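Local coordinates for uncharacterized protein (Aeromonas hydrophila J-1, PDB 6R1J) that is AhlC, a component of the tripartite alpha-pore-forming toxin AHL, in its soluble form, and probably takes part in pore assembly on target membranes, at residues A43-V48 with G212-R217; E63-Q68 with V85-Q90. The protein carries 3 engineered substitutions. One frame throughout, in Å; residues are numbered along the deposited sequence.

Contact 1. Residues A43-V48 with G212-R217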
loop_
_atom_site.group_PDB
_atom_site.type_symbol
_atom_site.label_atom_id
_atom_site.label_comp_id
_atom_site.label_asym_id
_atom_site.label_seq_id
_atom_site.Cartn_x
_atom_site.Cartn_y
_atom_site.Cartn_z
ATOM N N ALA A 43 15.848 14.433 -22.696
ATOM C CA ALA A 43 17.068 15.262 -22.640
ATOM C C ALA A 43 18.088 14.755 -21.599
ATOM O O ALA A 43 19.256 14.618 -21.963
ATOM C CB ALA A 43 16.651 16.687 -22.373
ATOM N N LEU A 44 17.684 14.394 -20.374
ATOM C CA LEU A 44 18.683 14.139 -19.303
ATOM C C LEU A 44 19.236 12.700 -19.402
ATOM O O LEU A 44 20.474 12.570 -19.285
ATOM C CB LEU A 44 18.075 14.455 -17.934
ATOM C CG LEU A 44 18.925 14.080 -16.712
ATOM C CD1 LEU A 44 20.193 14.905 -16.632
ATOM C CD2 LEU A 44 18.113 14.229 -15.424
ATOM N N LEU A 45 18.432 11.680 -19.702
ATOM C CA LEU A 45 18.975 10.292 -19.704
ATOM C C LEU A 45 20.019 10.138 -20.816
ATOM O O LEU A 45 21.021 9.485 -20.577
ATOM C CB LEU A 45 17.863 9.255 -19.718
ATOM C CG LEU A 45 16.933 9.306 -18.503
ATOM C CD1 LEU A 45 15.958 8.160 -18.539
ATOM C CD2 LEU A 45 17.698 9.334 -17.187
ATOM N N PRO A 46 19.878 10.730 -22.025
ATOM C CA PRO A 46 20.985 10.754 -22.993
ATOM C C PRO A 46 22.260 11.427 -22.449
ATOM O O PRO A 46 23.338 10.924 -22.701
ATOM C CB PRO A 46 20.374 11.489 -24.206
ATOM C CG PRO A 46 18.898 11.152 -24.098
ATOM C CD PRO A 46 18.634 11.260 -22.607
ATOM N N GLN A 47 22.151 12.526 -21.690
ATOM C CA GLN A 47 23.313 13.202 -21.078
ATOM C C GLN A 47 23.929 12.280 -20.021
ATOM O O GLN A 47 25.182 12.283 -19.885
ATOM C CB GLN A 47 22.980 14.560 -20.454
ATOM C CG GLN A 47 22.555 15.624 -21.461
ATOM C CD GLN A 47 21.998 16.850 -20.767
ATOM O OE1 GLN A 47 21.412 16.776 -19.692
ATOM N NE2 GLN A 47 22.146 18.000 -21.397
ATOM N N VAL A 48 23.122 11.507 -19.303
ATOM C CA VAL A 48 23.677 10.515 -18.337
ATOM C C VAL A 48 24.432 9.439 -19.134
ATOM O O VAL A 48 25.507 9.019 -18.674
ATOM C CB VAL A 48 22.621 9.889 -17.410
ATOM C CG1 VAL A 48 23.224 8.774 -16.575
ATOM C CG2 VAL A 48 21.955 10.940 -16.529
ATOM N N GLY A 212 16.270 8.038 -8.008
ATOM C CA GLY A 212 17.144 8.114 -6.816
ATOM C C GLY A 212 18.336 7.148 -6.946
ATOM O O GLY A 212 19.447 7.483 -6.498
ATOM N N SER A 213 18.115 5.946 -7.477
ATOM C CA SER A 213 19.207 4.954 -7.653
ATOM C C SER A 213 20.210 5.521 -8.660
ATOM O O SER A 213 21.425 5.403 -8.446
ATOM C CB SER A 213 18.672 3.630 -8.074
ATOM O OG SER A 213 17.962 3.053 -6.997
ATOM N N LEU A 214 19.715 6.144 -9.724
ATOM C CA LEU A 214 20.590 6.811 -10.721
ATOM C C LEU A 214 21.406 7.923 -10.054
ATOM O O LEU A 214 22.649 7.965 -10.248
ATOM C CB LEU A 214 19.742 7.292 -11.899
ATOM C CG LEU A 214 20.490 8.018 -13.026
ATOM C CD1 LEU A 214 19.722 7.874 -14.343
ATOM C CD2 LEU A 214 20.697 9.490 -12.707
ATOM N N ILE A 215 20.764 8.795 -9.281
ATOM C CA ILE A 215 21.439 9.941 -8.604
ATOM C C ILE A 215 22.502 9.424 -7.636
ATOM O O ILE A 215 23.575 10.003 -7.580
ATOM C CB ILE A 215 20.366 10.816 -7.934
ATOM C CG1 ILE A 215 19.621 11.621 -9.007
ATOM C CG2 ILE A 215 20.937 11.704 -6.838
ATOM C CD1 ILE A 215 18.320 12.264 -8.484
ATOM N N ASP A 216 22.183 8.403 -6.829
ATOM C CA ASP A 216 23.164 7.859 -5.859
ATOM C C ASP A 216 24.408 7.331 -6.623
ATOM O O ASP A 216 25.496 7.527 -6.146
ATOM C CB ASP A 216 22.550 6.774 -4.974
ATOM C CG ASP A 216 21.459 7.248 -4.018
ATOM O OD1 ASP A 216 21.339 8.494 -3.786
ATOM O OD2 ASP A 216 20.710 6.381 -3.565
ATOM N N ARG A 217 24.234 6.759 -7.795
ATOM C CA ARG A 217 25.370 6.173 -8.564
ATOM C C ARG A 217 26.147 7.302 -9.234
ATOM O O ARG A 217 27.370 7.254 -9.218
ATOM C CB ARG A 217 24.891 5.172 -9.616
ATOM C CG ARG A 217 26.023 4.539 -10.417
ATOM C CD ARG A 217 27.164 4.007 -9.547
ATOM N NE ARG A 217 26.708 3.019 -8.571
ATOM C CZ ARG A 217 26.741 1.675 -8.725
ATOM N NH1 ARG A 217 26.299 0.893 -7.761
ATOM N NH2 ARG A 217 27.251 1.109 -9.805
#
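With chi1 at 180°, Leu214 swings CG directly opposite its backbone N and sends its CD1 methyl out toward helix 28-70. Leu45 takes the other common turn, CG opposite its carbonyl carbon (chi1 -61°), which carries its CD2 round to meet the incoming leucine although its CB starts off to one side. The two methyls touch at 3.8 Å, Leu45 CD2 against Leu214 CD1, where the branches meet at a slant. One helical turn on, Val48 adds a second contact: its CG1 lies 4.2 Å from Leu214 CD1, and its CG2 stands 4.3 Å from Leu214 CD2. Leu214 is therefore received by residues three apart on one helix face, through methyl groups alone, and all three side chains are buried. The nearest CA atoms, of Val48 and Leu214, are 9.0 Å apart, a span bridged by side chains. Between the two receiving residues sits Pro46, whose N cannot bond to the preceding turn and whose helix is kinked there; Val48 N still reaches Leu44 O at 2.9 Å. One turn on from Leu214, Arg217 NH2 hydrogen-bonds the backbone O of Asp264, which with Thr224 belongs to a sodium site; Arg217 NH1 also forms a salt bridge to Glu184 of the second subunit. Helix 78-157 lies alongside, Thr102 on Val48 and Ser106 on the adjacent Leu44, while helix 5-21 lays Ser9 against Leu214, placing the contact inside the helical bundle.

Contact 2. Residues E63-Q68 with V85-Q90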
loop_
_atom_site.group_PDB
_atom_site.type_symbol
_atom_site.label_atom_id
_atom_site.label_comp_id
_atom_site.label_asym_id
_atom_site.label_seq_id
_atom_site.Cartn_x
_atom_site.Cartn_y
_atom_site.Cartn_z
ATOM N N GLU A 63 43.887 4.391 -16.497
ATOM C CA GLU A 63 44.330 3.066 -15.989
ATOM C C GLU A 63 45.671 2.680 -16.647
ATOM O O GLU A 63 46.626 2.320 -15.895
ATOM C CB GLU A 63 43.302 1.980 -16.272
ATOM C CG GLU A 63 43.769 0.615 -15.815
ATOM C CD GLU A 63 42.820 -0.540 -16.131
ATOM O OE1 GLU A 63 42.836 -1.492 -15.380
ATOM O OE2 GLU A 63 42.024 -0.419 -17.062
ATOM N N LEU A 64 45.774 2.814 -17.964
ATOM C CA LEU A 64 47.034 2.449 -18.688
ATOM C C LEU A 64 48.162 3.450 -18.339
ATOM O O LEU A 64 49.295 3.041 -18.048
ATOM C CB LEU A 64 46.699 2.394 -20.177
ATOM C CG LEU A 64 47.835 2.004 -21.121
ATOM C CD1 LEU A 64 48.493 0.707 -20.676
ATOM C CD2 LEU A 64 47.300 1.885 -22.542
ATOM N N GLN A 65 47.853 4.740 -18.239
ATOM C CA GLN A 65 48.844 5.765 -17.843
ATOM C C GLN A 65 49.411 5.414 -16.473
ATOM O O GLN A 65 50.637 5.472 -16.318
ATOM C CB GLN A 65 48.235 7.159 -17.850
ATOM C CG GLN A 65 47.935 7.725 -19.226
ATOM C CD GLN A 65 47.147 9.015 -19.123
ATOM O OE1 GLN A 65 46.385 9.230 -18.174
ATOM N NE2 GLN A 65 47.278 9.866 -20.131
ATOM N N LEU A 66 48.563 5.022 -15.517
ATOM C CA LEU A 66 49.042 4.684 -14.168
ATOM C C LEU A 66 49.867 3.388 -14.206
ATOM O O LEU A 66 50.873 3.354 -13.511
ATOM C CB LEU A 66 47.880 4.604 -13.176
ATOM C CG LEU A 66 47.165 5.955 -12.929
ATOM C CD1 LEU A 66 45.927 5.756 -12.046
ATOM C CD2 LEU A 66 48.104 6.934 -12.280
ATOM N N THR A 67 49.447 2.351 -14.923
ATOM C CA THR A 67 50.248 1.089 -14.938
ATOM C C THR A 67 51.643 1.389 -15.562
ATOM O O THR A 67 52.635 0.881 -15.040
ATOM C CB THR A 67 49.449 -0.036 -15.600
ATOM O OG1 THR A 67 49.096 0.374 -16.920
ATOM C CG2 THR A 67 48.196 -0.412 -14.843
ATOM N N GLN A 68 51.694 2.222 -16.597
ATOM C CA GLN A 68 52.949 2.651 -17.275
ATOM C C GLN A 68 53.812 3.408 -16.276
ATOM O O GLN A 68 54.968 3.027 -16.143
ATOM C CB GLN A 68 52.663 3.404 -18.574
ATOM C CG GLN A 68 52.134 2.506 -19.669
ATOM C CD GLN A 68 51.576 3.217 -20.879
ATOM O OE1 GLN A 68 51.165 4.370 -20.841
ATOM N NE2 GLN A 68 51.502 2.497 -21.974
ATOM N N VAL A 85 51.282 14.658 -13.496
ATOM C CA VAL A 85 50.282 15.133 -12.504
ATOM C C VAL A 85 49.490 16.267 -13.156
ATOM O O VAL A 85 48.226 16.198 -13.126
ATOM C CB VAL A 85 50.932 15.539 -11.170
ATOM C CG1 VAL A 85 49.954 16.253 -10.263
ATOM C CG2 VAL A 85 51.538 14.334 -10.455
ATOM N N ASP A 86 50.186 17.212 -13.800
ATOM C CA ASP A 86 49.534 18.355 -14.487
ATOM C C ASP A 86 48.618 17.818 -15.576
ATOM O O ASP A 86 47.486 18.297 -15.672
ATOM C CB ASP A 86 50.509 19.319 -15.169
ATOM C CG ASP A 86 51.264 20.264 -14.250
ATOM O OD1 ASP A 86 50.951 20.281 -13.044
ATOM O OD2 ASP A 86 52.165 20.993 -14.771
ATOM N N LEU A 87 49.112 16.924 -16.427
ATOM C CA LEU A 87 48.300 16.381 -17.539
ATOM C C LEU A 87 47.031 15.668 -16.986
ATOM O O LEU A 87 45.921 15.871 -17.542
ATOM C CB LEU A 87 49.173 15.422 -18.338
ATOM C CG LEU A 87 48.441 14.692 -19.456
ATOM C CD1 LEU A 87 48.101 15.664 -20.577
ATOM C CD2 LEU A 87 49.254 13.507 -19.955
ATOM N N VAL A 88 47.179 14.857 -15.941
ATOM C CA VAL A 88 46.045 14.078 -15.344
ATOM C C VAL A 88 45.058 15.083 -14.710
ATOM O O VAL A 88 43.858 14.961 -14.998
ATOM C CB VAL A 88 46.529 13.026 -14.324
ATOM C CG1 VAL A 88 45.364 12.380 -13.575
ATOM C CG2 VAL A 88 47.391 11.944 -14.974
ATOM N N GLN A 89 45.546 16.065 -13.931
ATOM C CA GLN A 89 44.673 17.111 -13.296
ATOM C C GLN A 89 43.847 17.819 -14.382
ATOM O O GLN A 89 42.638 18.045 -14.154
ATOM C CB GLN A 89 45.484 18.082 -12.442
ATOM C CG GLN A 89 45.857 17.501 -11.085
ATOM C CD GLN A 89 46.697 18.429 -10.236
ATOM O OE1 GLN A 89 47.203 19.457 -10.701
ATOM N NE2 GLN A 89 46.894 18.052 -8.980
ATOM N N GLN A 90 44.438 18.077 -15.556
ATOM C CA GLN A 90 43.779 18.755 -16.707
ATOM C C GLN A 90 42.734 17.845 -17.337
ATOM O O GLN A 90 41.740 18.347 -17.921
ATOM C CB GLN A 90 44.816 19.126 -17.765
ATOM C CG GLN A 90 45.775 20.214 -17.299
ATOM C CD GLN A 90 46.905 20.444 -18.278
ATOM O OE1 GLN A 90 46.886 19.945 -19.406
ATOM N NE2 GLN A 90 47.902 21.200 -17.839
#
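Leu87, the first residue of segment 85-90 to meet segment 63-68, extends CG opposite its backbone N (chi1 175°) and presents its CD2 methyl to the amide end of Gln65. That methyl is 4.1 Å from Gln65 NE2, and the two side chains cross at about a right angle. Gln65 gets there by leaving its helix with CG opposite the carbonyl carbon (chi1 -71°) and staying extended beyond it. Val88, next in sequence, points across as well, and its CG2 comes within 4.3 Å of Gln65 OE1. A single glutamine thus straddles two neighbouring aliphatic residues, amide nitrogen toward the leucine and amide oxygen toward the valine. Val88 is buried and also packs on Ile232 of helix 163-236, whereas Leu87 stays partly exposed. Beyond it, Gln89 turns to Ala233 of the same helix. On helix 28-70, the carbonyl of Leu64 accepts two donors, Gln68 N at 2.9 Å and the hydroxyl of Thr67, whose OG1 lies 2.9 Å from Leu64 O. Glu63 turns to helix 244-264, with a salt bridge to Arg259 and a hydrogen bond to Gln262. The two helices form an antiparallel helical hairpin, and the contact lies near the 71-77 loop that joins them. The segments therefore meet by van der Waals contact between an amide and methyl groups, with neither amide atom bonded across.

Overall arrangement
Both contacts use helix 28-70, but at different heights and with different partners: contact 1 joins it to helix 163-236 and contact 2 to helix 78-157, the helix that follows it. The centre of contact 1 is about 11 Å from that of the chain and the centre of contact 2 about 37 Å; all touching residues of the first are buried, one of three in the second. Their centres are 27 Å apart and they do not touch. Only methyl groups meet in the inner contact, whereas a glutamine amide faces aliphatic residues in the outer one. Along the chain, the short closure of contact 2 is nested within the long loop closed by contact 1.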